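Local atomic coordinates of Sodium/calcium exchanger membrane region domain-containing protein (Archaeoglobus fulgidus, PDB entry 4KPP), a protein that probably moves calcium ions across the archaeal membrane in exchange for protons, as an H+/Ca2+ exchanger of the sodium/calcium exchanger family. Residues 11-16 and 46-51; 130-135 and 273-278; 146-151 and 170-175; 229-234 and 243-248. One frame throughout, in Å; residues are numbered along the deposited sequence.

Contact 1 (11-16 and 46-51); sequences LAISSL and ASFLIS
The turn of helix 4-14 that carries I13 and S14 lies beside the stretch of helix 32-60 that carries F48 and L49, and the two backbones come nearest at S14 and A46, whose CA atoms are 7.2 Å apart. No hydrogen bond crosses; the contact rests on a few methyl groups and one hydroxyl oxygen. I13 supplies most from its side: its CD1 pushes in until it lies 3.5 Å from F48 CB. The same methyl also meets L49 CD2 at 3.6 Å, the two side chains sliding past each other in opposite directions, whereas I13 and F48 cross at about a right angle. I13 has chi1 at 92°, off the usual staggered positions, which puts CD1 against F48 and L49 and may mean some strain. Next to it, S14 OG packs against L49 CD2 at 3.4 Å. That oxygen is not short of a polar partner, since it is hydrogen-bonded to the carbonyl of L10, one turn back in its own helix. L49 CD2 is thus shared by an apolar and a hydroxyl neighbour. With an alanine in place of L49, both I13 CD1 and S14 OG would probably lose their common neighbour and a gap would open between the two helices. The example illustrates how an N-terminal helix can be laid on a predicted transmembrane helix by a small apolar patch. Around it, I13 also leans on W52, F48 touches P257 and I260 of helix 242-267, and I50 faces helix 202-221 through F213, A216 and I220.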
loop_
_atom_site.group_PDB
_atom_site.type_symbol
_atom_site.label_atom_id
_atom_site.label_comp_id
_atom_site.label_asym_id
_atom_site.label_seq_id
_atom_site.Cartn_x
_atom_site.Cartn_y
_atom_site.Cartn_z
ATOM N N LEU A 11 23.941 -8.194 2.419
ATOM C CA LEU A 11 24.885 -7.185 2.889
ATOM C C LEU A 11 24.806 -5.888 2.087
ATOM O O LEU A 11 24.889 -4.796 2.650
ATOM C CB LEU A 11 26.316 -7.728 2.846
ATOM C CG LEU A 11 27.401 -6.780 3.368
ATOM C CD1 LEU A 11 27.267 -6.586 4.873
ATOM C CD2 LEU A 11 28.796 -7.274 3.001
ATOM N N ALA A 12 24.647 -6.017 0.772
ATOM C CA ALA A 12 24.651 -4.861 -0.120
ATOM C C ALA A 12 23.523 -3.884 0.192
ATOM O O ALA A 12 23.761 -2.694 0.386
ATOM C CB ALA A 12 24.579 -5.308 -1.576
ATOM N N ILE A 13 22.297 -4.390 0.253
ATOM C CA ILE A 13 21.154 -3.517 0.484
ATOM C C ILE A 13 21.035 -3.085 1.946
ATOM O O ILE A 13 20.459 -2.037 2.239
ATOM C CB ILE A 13 19.836 -4.135 -0.016
ATOM C CG1 ILE A 13 19.144 -4.926 1.094
ATOM C CG2 ILE A 13 20.086 -4.965 -1.277
ATOM C CD1 ILE A 13 17.705 -4.538 1.281
ATOM N N SER A 14 21.583 -3.885 2.856
ATOM C CA SER A 14 21.641 -3.500 4.261
ATOM C C SER A 14 22.573 -2.304 4.392
ATOM O O SER A 14 22.324 -1.384 5.173
ATOM C CB SER A 14 22.148 -4.658 5.129
ATOM O OG SER A 14 21.206 -5.718 5.191
ATOM N N SER A 15 23.640 -2.318 3.598
ATOM C CA SER A 15 24.639 -1.256 3.624
ATOM C C SER A 15 24.074 0.066 3.103
ATOM O O SER A 15 24.625 1.129 3.371
ATOM C CB SER A 15 25.874 -1.666 2.815
ATOM O OG SER A 15 27.021 -0.943 3.228
ATOM N N LEU A 16 22.968 -0.006 2.368
ATOM C CA LEU A 16 22.323 1.187 1.823
ATOM C C LEU A 16 21.667 2.058 2.902
ATOM O O LEU A 16 21.365 3.228 2.661
ATOM C CB LEU A 16 21.300 0.805 0.752
ATOM C CG LEU A 16 21.831 0.184 -0.542
ATOM C CD1 LEU A 16 20.684 -0.105 -1.499
ATOM C CD2 LEU A 16 22.867 1.085 -1.204
ATOM N N ALA A 46 15.387 -0.659 3.935
ATOM C CA ALA A 46 14.791 -1.347 5.072
ATOM C C ALA A 46 13.505 -2.071 4.674
ATOM O O ALA A 46 13.134 -3.069 5.286
ATOM C CB ALA A 46 14.529 -0.366 6.208
ATOM N N SER A 47 12.836 -1.565 3.642
ATOM C CA SER A 47 11.603 -2.178 3.160
ATOM C C SER A 47 11.835 -3.551 2.527
ATOM O O SER A 47 11.040 -4.470 2.729
ATOM C CB SER A 47 10.883 -1.253 2.176
ATOM O OG SER A 47 9.670 -1.837 1.738
ATOM N N PHE A 48 12.913 -3.690 1.757
ATOM C CA PHE A 48 13.253 -4.982 1.162
ATOM C C PHE A 48 13.653 -5.977 2.247
ATOM O O PHE A 48 13.329 -7.163 2.165
ATOM C CB PHE A 48 14.394 -4.852 0.146
ATOM C CG PHE A 48 14.004 -4.166 -1.133
ATOM C CD1 PHE A 48 13.265 -4.836 -2.097
ATOM C CD2 PHE A 48 14.396 -2.860 -1.385
ATOM C CE1 PHE A 48 12.910 -4.210 -3.280
ATOM C CE2 PHE A 48 14.043 -2.230 -2.564
ATOM C CZ PHE A 48 13.300 -2.907 -3.512
ATOM N N LEU A 49 14.367 -5.483 3.255
ATOM C CA LEU A 49 14.780 -6.310 4.384
ATOM C C LEU A 49 13.556 -6.873 5.091
ATOM O O LEU A 49 13.497 -8.068 5.390
ATOM C CB LEU A 49 15.633 -5.502 5.367
ATOM C CG LEU A 49 16.954 -4.959 4.813
ATOM C CD1 LEU A 49 17.599 -3.979 5.788
ATOM C CD2 LEU A 49 17.913 -6.096 4.472
ATOM N N ILE A 50 12.580 -6.002 5.341
ATOM C CA ILE A 50 11.330 -6.398 5.977
ATOM C C ILE A 50 10.600 -7.451 5.148
ATOM O O ILE A 50 10.110 -8.439 5.686
ATOM C CB ILE A 50 10.414 -5.179 6.224
ATOM C CG1 ILE A 50 10.932 -4.370 7.413
ATOM C CG2 ILE A 50 8.984 -5.620 6.489
ATOM C CD1 ILE A 50 10.162 -3.103 7.683
ATOM N N SER A 51 10.556 -7.252 3.835
ATOM C CA SER A 51 9.897 -8.207 2.954
ATOM C C SER A 51 10.616 -9.553 2.958
ATOM O O SER A 51 9.974 -10.602 3.001
ATOM C CB SER A 51 9.791 -7.654 1.534
ATOM O OG SER A 51 8.890 -6.563 1.498
#

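Contact 2 (130-135 and 273-278); sequences KEVELD and ASMNAL
V132 and L134, on and just beyond the strand that pairs antiparallel with 335-337, rest against M275 of helix 271-285 close to the calcium site formed by I330, D333, K335 and E340. The backbone of this small sheet is joined by hydrogen bonds of V132 with I336 and of L134 with L334, and its apolar side is applied to the helix. L134 makes the tighter approach, setting CD1 3.6 Å from M275 CB. The same methyl lies 3.9 Å from M275 CG, so it rides along the root of the methionine and not on its sulfur. V132 comes in more loosely, with CG1 at 4.2 Å from M275 CG. M275 is folded at chi2 (-55°), which bends the thioether away from a straight extension, and the side chain also touches V119 of helix 96-127 and I336.

A polar pair borders this apolar group. N276 ND2 donates to D135 OD2 over only 2.6 Å, yet the bond is bent, with an N-H...O angle of 137°. The donor stands above the carboxylate plane, and the carboxylate and amide planes are 40° apart. D135 OD2 is also 3.0 Å from N276 OD1, a meeting of two acceptors that brings no bond, so the amide is bonded to the carboxylate by its nitrogen.

L134 has its side chain about 6 Å from the bound calcium and is not one of its ligands. Strand and helix belong to the two sodium/calcium exchanger regions of the chain, and the contact joins them, consistent with the two homologous halves of the cation/Ca2+ exchanger fold.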
loop_
_atom_site.group_PDB
_atom_site.type_symbol
_atom_site.label_atom_id
_atom_site.label_comp_id
_atom_site.label_asym_id
_atom_site.label_seq_id
_atom_site.Cartn_x
_atom_site.Cartn_y
_atom_site.Cartn_z
ATOM N N LYS A 130 -2.620 -11.180 -23.727
ATOM C CA LYS A 130 -3.403 -9.956 -23.607
ATOM C C LYS A 130 -4.437 -10.043 -22.485
ATOM O O LYS A 130 -5.439 -9.328 -22.500
ATOM C CB LYS A 130 -4.097 -9.636 -24.933
ATOM N N GLU A 131 -4.186 -10.917 -21.515
ATOM C CA GLU A 131 -5.098 -11.103 -20.392
ATOM C C GLU A 131 -4.384 -11.675 -19.169
ATOM O O GLU A 131 -3.567 -12.589 -19.289
ATOM C CB GLU A 131 -6.260 -12.019 -20.792
ATOM C CG GLU A 131 -7.227 -12.334 -19.659
ATOM C CD GLU A 131 -8.271 -13.366 -20.045
ATOM O OE1 GLU A 131 -8.912 -13.935 -19.135
ATOM O OE2 GLU A 131 -8.454 -13.610 -21.257
ATOM N N VAL A 132 -4.695 -11.127 -17.997
ATOM C CA VAL A 132 -4.179 -11.647 -16.736
ATOM C C VAL A 132 -5.319 -12.218 -15.898
ATOM O O VAL A 132 -6.285 -11.519 -15.591
ATOM C CB VAL A 132 -3.453 -10.555 -15.924
ATOM C CG1 VAL A 132 -3.260 -10.999 -14.488
ATOM C CG2 VAL A 132 -2.116 -10.219 -16.565
ATOM N N GLU A 133 -5.206 -13.491 -15.532
ATOM C CA GLU A 133 -6.246 -14.153 -14.751
ATOM C C GLU A 133 -5.899 -14.205 -13.264
ATOM O O GLU A 133 -4.737 -14.384 -12.893
ATOM C CB GLU A 133 -6.496 -15.561 -15.289
ATOM C CG GLU A 133 -5.232 -16.374 -15.509
ATOM C CD GLU A 133 -5.499 -17.668 -16.251
ATOM O OE1 GLU A 133 -4.542 -18.446 -16.456
ATOM O OE2 GLU A 133 -6.666 -17.907 -16.630
ATOM N N LEU A 134 -6.912 -14.039 -12.418
ATOM C CA LEU A 134 -6.713 -14.064 -10.973
ATOM C C LEU A 134 -7.337 -15.307 -10.335
ATOM O O LEU A 134 -8.258 -15.905 -10.889
ATOM C CB LEU A 134 -7.281 -12.799 -10.323
ATOM C CG LEU A 134 -6.679 -11.438 -10.691
ATOM C CD1 LEU A 134 -5.187 -11.547 -11.010
ATOM C CD2 LEU A 134 -7.439 -10.786 -11.838
ATOM N N ASP A 135 -6.834 -15.681 -9.162
ATOM C CA ASP A 135 -7.328 -16.853 -8.441
ATOM C C ASP A 135 -8.754 -16.633 -7.945
ATOM O O ASP A 135 -9.245 -15.505 -7.929
ATOM C CB ASP A 135 -6.417 -17.169 -7.252
ATOM C CG ASP A 135 -4.948 -16.957 -7.568
ATOM O OD1 ASP A 135 -4.295 -17.904 -8.057
ATOM O OD2 ASP A 135 -4.445 -15.837 -7.330
ATOM N N ALA A 273 0.104 -14.778 -7.847
ATOM C CA ALA A 273 0.546 -14.410 -6.509
ATOM C C ALA A 273 0.968 -12.943 -6.453
ATOM O O ALA A 273 0.746 -12.261 -5.452
ATOM C CB ALA A 273 1.683 -15.310 -6.064
ATOM N N SER A 274 1.573 -12.466 -7.537
ATOM C CA SER A 274 2.005 -11.078 -7.628
ATOM C C SER A 274 0.809 -10.129 -7.557
ATOM O O SER A 274 0.845 -9.124 -6.849
ATOM C CB SER A 274 2.791 -10.852 -8.918
ATOM O OG SER A 274 3.324 -9.542 -8.966
ATOM N N MET A 275 -0.252 -10.459 -8.287
ATOM C CA MET A 275 -1.467 -9.650 -8.272
ATOM C C MET A 275 -2.243 -9.806 -6.966
ATOM O O MET A 275 -2.895 -8.868 -6.516
ATOM C CB MET A 275 -2.372 -9.989 -9.459
ATOM C CG MET A 275 -1.792 -9.643 -10.824
ATOM S SD MET A 275 -1.285 -7.919 -10.984
ATOM C CE MET A 275 -2.770 -7.057 -10.482
ATOM N N ASN A 276 -2.179 -10.993 -6.368
ATOM C CA ASN A 276 -2.801 -11.225 -5.067
ATOM C C ASN A 276 -2.284 -10.244 -4.024
ATOM O O ASN A 276 -3.045 -9.752 -3.192
ATOM C CB ASN A 276 -2.548 -12.655 -4.582
ATOM C CG ASN A 276 -3.436 -13.672 -5.266
ATOM O OD1 ASN A 276 -4.532 -13.351 -5.721
ATOM N ND2 ASN A 276 -2.966 -14.913 -5.339
ATOM N N ALA A 277 -0.986 -9.967 -4.082
ATOM C CA ALA A 277 -0.336 -9.091 -3.121
ATOM C C ALA A 277 -0.719 -7.636 -3.353
ATOM O O ALA A 277 -0.999 -6.902 -2.404
ATOM C CB ALA A 277 1.182 -9.265 -3.187
ATOM N N LEU A 278 -0.726 -7.224 -4.617
ATOM C CA LEU A 278 -1.085 -5.854 -4.972
ATOM C C LEU A 278 -2.541 -5.548 -4.638
ATOM O O LEU A 278 -2.876 -4.433 -4.234
ATOM C CB LEU A 278 -0.832 -5.596 -6.457
ATOM C CG LEU A 278 0.619 -5.608 -6.936
ATOM C CD1 LEU A 278 0.681 -5.155 -8.380
ATOM C CD2 LEU A 278 1.495 -4.728 -6.056
#

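Contact 3 (146-151 and 170-175); sequences FLATLY and VSLYAI. With OLB ((2S)-2,3-dihydroxypropyl (9Z)-octadec-9-enoate), chain E.
L172 points toward helix 138-152, where its CD1 settles 4.0 Å from A148 CA, against the backbone itself. The small A148 side chain permits this: its CB is 4.3 Å from the same methyl. L172 CD2, the other branch, turns to L147 and stops 4.3 Å from L147 CD1, so the leucine straddles the two residues. Its CG lies anti to the carbonyl carbon (chi1 -76°), carrying both methyls across to the neighbouring helix.

Helix 138-152 also meets a bound lipid, the monoolein OLB. Its chain passes near the carbonyl of L147, whose O is 3.2 Å from OLB C9, and L150 CB approaches C8 at 3.6 Å. Y151 swings out with CG anti to its own N (chi1 -165°), bringing the ring obliquely to the lipid, CD1 being 3.7 Å from OLB C3. At the far end Y151 OH lies 3.6 Å from OLB C22 and is hydrogen-bonded to D165 OD1, while F169 meets the ring edge-to-face. A phenylalanine in place of Y151 would probably keep the ring against the lipid but leave D165 without this hydrogen-bonding mate and the ring less firmly fixed in rotation.

Helices 138-152 and 163-182 are successive predicted transmembrane helices in the first exchanger region, and a leucine laid over an alanine, with lipid beside it, illustrates apolar helix packing in a membrane transporter.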
loop_
_atom_site.group_PDB
_atom_site.type_symbol
_atom_site.label_atom_id
_atom_site.label_comp_id
_atom_site.label_asym_id
_atom_site.label_seq_id
_atom_site.Cartn_x
_atom_site.Cartn_y
_atom_site.Cartn_z
ATOM N N PHE A 146 -15.247 -3.705 -1.665
ATOM C CA PHE A 146 -16.556 -3.133 -1.943
ATOM C C PHE A 146 -17.150 -2.473 -0.700
ATOM O O PHE A 146 -17.693 -1.376 -0.778
ATOM C CB PHE A 146 -17.495 -4.207 -2.487
ATOM C CG PHE A 146 -18.758 -3.663 -3.090
ATOM C CD1 PHE A 146 -18.705 -2.764 -4.143
ATOM C CD2 PHE A 146 -19.999 -4.069 -2.620
ATOM C CE1 PHE A 146 -19.865 -2.265 -4.707
ATOM C CE2 PHE A 146 -21.165 -3.575 -3.183
ATOM C CZ PHE A 146 -21.097 -2.672 -4.228
ATOM N N LEU A 147 -17.038 -3.137 0.447
ATOM C CA LEU A 147 -17.572 -2.598 1.695
ATOM C C LEU A 147 -16.820 -1.354 2.163
ATOM O O LEU A 147 -17.428 -0.397 2.650
ATOM C CB LEU A 147 -17.553 -3.655 2.802
ATOM C CG LEU A 147 -18.518 -4.832 2.665
ATOM C CD1 LEU A 147 -18.631 -5.570 3.990
ATOM C CD2 LEU A 147 -19.886 -4.375 2.172
ATOM N N ALA A 148 -15.498 -1.381 2.027
ATOM C CA ALA A 148 -14.663 -0.249 2.408
ATOM C C ALA A 148 -14.965 0.958 1.528
ATOM O O ALA A 148 -15.013 2.092 2.006
ATOM C CB ALA A 148 -13.189 -0.619 2.315
ATOM N N THR A 149 -15.170 0.703 0.240
ATOM C CA THR A 149 -15.439 1.768 -0.718
ATOM C C THR A 149 -16.805 2.409 -0.482
ATOM O O THR A 149 -16.932 3.632 -0.499
ATOM C CB THR A 149 -15.339 1.256 -2.162
ATOM O OG1 THR A 149 -14.007 0.789 -2.404
ATOM C CG2 THR A 149 -15.667 2.359 -3.147
ATOM N N LEU A 150 -17.817 1.579 -0.255
ATOM C CA LEU A 150 -19.154 2.071 0.057
ATOM C C LEU A 150 -19.139 2.908 1.327
ATOM O O LEU A 150 -19.832 3.921 1.423
ATOM C CB LEU A 150 -20.142 0.914 0.209
ATOM C CG LEU A 150 -20.470 0.129 -1.062
ATOM C CD1 LEU A 150 -21.556 -0.897 -0.788
ATOM C CD2 LEU A 150 -20.879 1.074 -2.183
ATOM N N TYR A 151 -18.337 2.488 2.299
ATOM C CA TYR A 151 -18.226 3.241 3.539
ATOM C C TYR A 151 -17.446 4.536 3.336
ATOM O O TYR A 151 -17.758 5.555 3.946
ATOM C CB TYR A 151 -17.582 2.405 4.644
ATOM C CG TYR A 151 -17.769 3.014 6.011
ATOM C CD1 TYR A 151 -18.902 2.733 6.765
ATOM C CD2 TYR A 151 -16.826 3.886 6.542
ATOM C CE1 TYR A 151 -19.087 3.298 8.016
ATOM C CE2 TYR A 151 -17.002 4.454 7.790
ATOM C CZ TYR A 151 -18.132 4.157 8.522
ATOM O OH TYR A 151 -18.307 4.718 9.766
ATOM N N VAL A 170 -10.752 -0.286 10.678
ATOM C CA VAL A 170 -9.888 -1.248 11.352
ATOM C C VAL A 170 -10.617 -2.580 11.549
ATOM O O VAL A 170 -10.022 -3.649 11.407
ATOM C CB VAL A 170 -9.370 -0.699 12.706
ATOM C CG1 VAL A 170 -8.686 -1.794 13.515
ATOM C CG2 VAL A 170 -8.416 0.463 12.475
ATOM N N SER A 171 -11.910 -2.508 11.860
ATOM C CA SER A 171 -12.725 -3.710 12.022
ATOM C C SER A 171 -12.800 -4.510 10.728
ATOM O O SER A 171 -12.658 -5.734 10.734
ATOM C CB SER A 171 -14.138 -3.355 12.494
ATOM O OG SER A 171 -14.115 -2.793 13.794
ATOM N N LEU A 172 -13.029 -3.811 9.620
ATOM C CA LEU A 172 -13.090 -4.453 8.313
ATOM C C LEU A 172 -11.805 -5.213 8.020
ATOM O O LEU A 172 -11.842 -6.362 7.579
ATOM C CB LEU A 172 -13.361 -3.426 7.211
ATOM C CG LEU A 172 -14.798 -2.910 7.091
ATOM C CD1 LEU A 172 -14.880 -1.779 6.078
ATOM C CD2 LEU A 172 -15.746 -4.039 6.713
ATOM N N TYR A 173 -10.668 -4.576 8.279
ATOM C CA TYR A 173 -9.386 -5.216 8.014
ATOM C C TYR A 173 -9.131 -6.388 8.957
ATOM O O TYR A 173 -8.634 -7.429 8.532
ATOM C CB TYR A 173 -8.229 -4.218 8.079
ATOM C CG TYR A 173 -6.923 -4.838 7.646
ATOM C CD1 TYR A 173 -6.737 -5.245 6.333
ATOM C CD2 TYR A 173 -5.885 -5.038 8.550
ATOM C CE1 TYR A 173 -5.555 -5.828 5.927
ATOM C CE2 TYR A 173 -4.691 -5.617 8.149
ATOM C CZ TYR A 173 -4.535 -6.009 6.835
ATOM O OH TYR A 173 -3.357 -6.585 6.422
ATOM N N ALA A 174 -9.474 -6.214 10.231
ATOM C CA ALA A 174 -9.315 -7.276 11.224
ATOM C C ALA A 174 -10.104 -8.527 10.840
ATOM O O ALA A 174 -9.592 -9.645 10.922
ATOM C CB ALA A 174 -9.733 -6.785 12.600
ATOM N N ILE A 175 -11.351 -8.327 10.420
ATOM C CA ILE A 175 -12.198 -9.419 9.949
ATOM C C ILE A 175 -11.615 -10.036 8.680
ATOM O O ILE A 175 -11.605 -11.258 8.515
ATOM C CB ILE A 175 -13.636 -8.931 9.671
ATOM C CG1 ILE A 175 -14.308 -8.484 10.971
ATOM C CG2 ILE A 175 -14.462 -10.019 8.999
ATOM C CD1 ILE A 175 -15.731 -8.000 10.785
HETATM C C1 OLB E . -22.900 4.652 8.545
HETATM C C2 OLB E . -23.333 4.474 7.129
HETATM C C3 OLB E . -22.585 3.335 6.522
HETATM C C4 OLB E . -23.411 2.700 5.455
HETATM C C5 OLB E . -22.747 2.877 4.131
HETATM O O19 OLB E . -23.084 3.757 9.355
HETATM O O20 OLB E . -22.304 5.820 8.952
HETATM C C21 OLB E . -21.975 5.976 10.280
HETATM C C22 OLB E . -20.945 7.046 10.399
HETATM O O23 OLB E . -20.938 7.788 9.240
HETATM C C24 OLB E . -21.272 7.919 11.562
HETATM C C6 OLB E . -21.689 1.840 3.962
HETATM C C7 OLB E . -22.313 0.486 3.910
HETATM C C8 OLB E . -21.336 -0.487 3.342
HETATM C C9 OLB E . -20.175 -0.628 4.266
HETATM C C10 OLB E . -20.246 -1.602 5.393
HETATM C C11 OLB E . -19.603 -1.282 6.700
HETATM C C12 OLB E . -20.083 -2.262 7.719
HETATM C C13 OLB E . -19.936 -1.691 9.089
HETATM C C14 OLB E . -20.918 -0.590 9.297
HETATM C C15 OLB E . -20.745 -0.057 10.681
HETATM C C16 OLB E . -21.588 1.157 10.883
HETATM C C17 OLB E . -23.032 0.798 10.773
HETATM C C18 OLB E . -23.788 1.321 11.948
#

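Contact 4 (229-234 and 243-248); sequences EGLLET and FLAVQW
A245 gives up the most surface here, and L231 is its partner: L231 CD2 lies 4.1 Å from A245 CB, and L231 CD1 reaches A245 O at 4.0 Å. The alanine lets the backbones approach closely, with the CA atoms of L231 and A245 6.6 Å apart. L231 does not adopt a usual staggered position (chi1 -110°), and from there its two methyls divide between the CB and the carbonyl of the same residue. L231 also touches I249 and A250, one turn further on, as well as T36 of helix 32-60. L232, next in line, sends CD2 to V246 CG2 at 3.7 Å. These two side chains meet at a slant, and both rest against Y99 of helix 96-127.

Consecutive helices, 224-237 and 242-267, make this contact across a short connection, so it is a local packing of chain neighbours within the second exchanger region, A245 lying on L231 and V246 on L232. Helix 242-267 carries a wider pi-type turn at 245-248, right where the contact falls, and V246 O accepts a hydrogen bond from N103 ND2 of helix 96-127.

On the face of helix 224-237 turned away from helix 242-267 there is a polar feature. T234 OG1 donates to G230 O over 2.9 Å, arriving 37° out of the carbonyl plane. The backbone N of T234 bonds to the same oxygen from the opposite face, so G230 O is held by two donors.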
loop_
_atom_site.group_PDB
_atom_site.type_symbol
_atom_site.label_atom_id
_atom_site.label_comp_id
_atom_site.label_asym_id
_atom_site.label_seq_id
_atom_site.Cartn_x
_atom_site.Cartn_y
_atom_site.Cartn_z
ATOM N N GLU A 229 10.148 15.654 6.097
ATOM C CA GLU A 229 10.501 17.062 6.214
ATOM C C GLU A 229 11.495 17.469 5.135
ATOM O O GLU A 229 11.503 18.617 4.693
ATOM C CB GLU A 229 11.067 17.374 7.603
ATOM C CG GLU A 229 10.083 17.151 8.746
ATOM C CD GLU A 229 8.838 18.024 8.648
ATOM O OE1 GLU A 229 8.893 19.091 8.002
ATOM O OE2 GLU A 229 7.797 17.638 9.225
ATOM N N GLY A 230 12.335 16.525 4.721
ATOM C CA GLY A 230 13.269 16.764 3.638
ATOM C C GLY A 230 12.528 17.019 2.340
ATOM O O GLY A 230 12.859 17.942 1.594
ATOM N N LEU A 231 11.520 16.193 2.074
ATOM C CA LEU A 231 10.668 16.364 0.901
ATOM C C LEU A 231 9.983 17.722 0.913
ATOM O O LEU A 231 10.035 18.455 -0.073
ATOM C CB LEU A 231 9.608 15.265 0.841
ATOM C CG LEU A 231 9.759 14.221 -0.265
ATOM C CD1 LEU A 231 8.597 13.244 -0.228
ATOM C CD2 LEU A 231 9.867 14.884 -1.631
ATOM N N LEU A 232 9.344 18.048 2.033
ATOM C CA LEU A 232 8.640 19.320 2.180
ATOM C C LEU A 232 9.572 20.511 2.008
ATOM O O LEU A 232 9.201 21.510 1.395
ATOM C CB LEU A 232 7.934 19.405 3.537
ATOM C CG LEU A 232 6.696 18.529 3.740
ATOM C CD1 LEU A 232 6.155 18.681 5.155
ATOM C CD2 LEU A 232 5.627 18.875 2.714
ATOM N N GLU A 233 10.780 20.399 2.550
ATOM C CA GLU A 233 11.769 21.462 2.434
ATOM C C GLU A 233 12.229 21.630 0.991
ATOM O O GLU A 233 12.275 22.745 0.474
ATOM C CB GLU A 233 12.968 21.177 3.338
ATOM C CG GLU A 233 13.100 22.125 4.517
ATOM C CD GLU A 233 13.516 23.521 4.103
ATOM O OE1 GLU A 233 12.658 24.284 3.608
ATOM O OE2 GLU A 233 14.706 23.855 4.277
ATOM N N THR A 234 12.563 20.515 0.350
ATOM C CA THR A 234 12.999 20.518 -1.042
ATOM C C THR A 234 11.964 21.170 -1.956
ATOM O O THR A 234 12.308 21.977 -2.819
ATOM C CB THR A 234 13.304 19.082 -1.538
ATOM O OG1 THR A 234 14.422 18.553 -0.815
ATOM C CG2 THR A 234 13.632 19.078 -3.019
ATOM N N PHE A 243 1.816 19.775 -2.041
ATOM C CA PHE A 243 0.817 18.720 -2.170
ATOM C C PHE A 243 1.240 17.665 -3.177
ATOM O O PHE A 243 0.895 16.495 -3.037
ATOM C CB PHE A 243 -0.551 19.291 -2.547
ATOM C CG PHE A 243 -1.346 19.765 -1.370
ATOM C CD1 PHE A 243 -1.961 18.854 -0.524
ATOM C CD2 PHE A 243 -1.479 21.118 -1.104
ATOM C CE1 PHE A 243 -2.695 19.284 0.570
ATOM C CE2 PHE A 243 -2.212 21.557 -0.014
ATOM C CZ PHE A 243 -2.821 20.639 0.826
ATOM N N LEU A 244 1.992 18.080 -4.190
ATOM C CA LEU A 244 2.480 17.147 -5.194
ATOM C C LEU A 244 3.522 16.203 -4.594
ATOM O O LEU A 244 3.572 15.020 -4.932
ATOM C CB LEU A 244 3.060 17.903 -6.389
ATOM C CG LEU A 244 2.104 18.857 -7.116
ATOM C CD1 LEU A 244 2.819 19.567 -8.255
ATOM C CD2 LEU A 244 0.863 18.128 -7.626
ATOM N N ALA A 245 4.347 16.732 -3.696
ATOM C CA ALA A 245 5.367 15.933 -3.025
ATOM C C ALA A 245 4.728 14.957 -2.038
ATOM O O ALA A 245 5.046 13.770 -2.029
ATOM C CB ALA A 245 6.368 16.838 -2.314
ATOM N N VAL A 246 3.822 15.472 -1.215
ATOM C CA VAL A 246 3.117 14.673 -0.216
ATOM C C VAL A 246 2.265 13.574 -0.850
ATOM O O VAL A 246 2.227 12.442 -0.365
ATOM C CB VAL A 246 2.216 15.569 0.670
ATOM C CG1 VAL A 246 1.269 14.725 1.518
ATOM C CG2 VAL A 246 3.066 16.471 1.546
ATOM N N GLN A 247 1.604 13.908 -1.951
ATOM C CA GLN A 247 0.643 13.000 -2.566
ATOM C C GLN A 247 1.269 12.040 -3.572
ATOM O O GLN A 247 0.847 10.888 -3.679
ATOM C CB GLN A 247 -0.473 13.799 -3.236
ATOM C CG GLN A 247 -1.678 12.982 -3.639
ATOM C CD GLN A 247 -2.878 13.849 -3.969
ATOM O OE1 GLN A 247 -4.014 13.491 -3.664
ATOM N NE2 GLN A 247 -2.632 14.992 -4.598
ATOM N N TRP A 248 2.275 12.503 -4.308
ATOM C CA TRP A 248 2.807 11.703 -5.410
ATOM C C TRP A 248 4.240 11.208 -5.221
ATOM O O TRP A 248 4.546 10.058 -5.538
ATOM C CB TRP A 248 2.664 12.448 -6.740
ATOM C CG TRP A 248 1.262 12.907 -7.007
ATOM C CD1 TRP A 248 0.848 14.189 -7.223
ATOM C CD2 TRP A 248 0.084 12.091 -7.072
ATOM N NE1 TRP A 248 -0.507 14.221 -7.426
ATOM C CE2 TRP A 248 -1.001 12.946 -7.338
ATOM C CE3 TRP A 248 -0.157 10.720 -6.938
ATOM C CZ2 TRP A 248 -2.309 12.478 -7.472
ATOM C CZ3 TRP A 248 -1.457 10.256 -7.070
ATOM C CH2 TRP A 248 -2.515 11.132 -7.335
#

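Contact 2 is the one nearest the calcium site, with L134 about 6 Å from the bound ion; contacts 1, 3 and 4 lie away from it, contact 3 beside a bound monoolein. The loop contact 2 closes, from 130-135 to 273-278, contains both contact 3 and contact 4, while contact 1 closes before it opens. Contacts 2 and 3 come to about 9 Å between nearest atoms without touching, strand 131-133 leading into helix 138-152. Helix 242-267 of contact 4 is followed in the chain by helix 271-285 of contact 2, yet the contact centres are about 32 Å apart, on opposite sides of the chain's centre. Contacts 1 and 3, also on opposite sides, have centres the same distance apart.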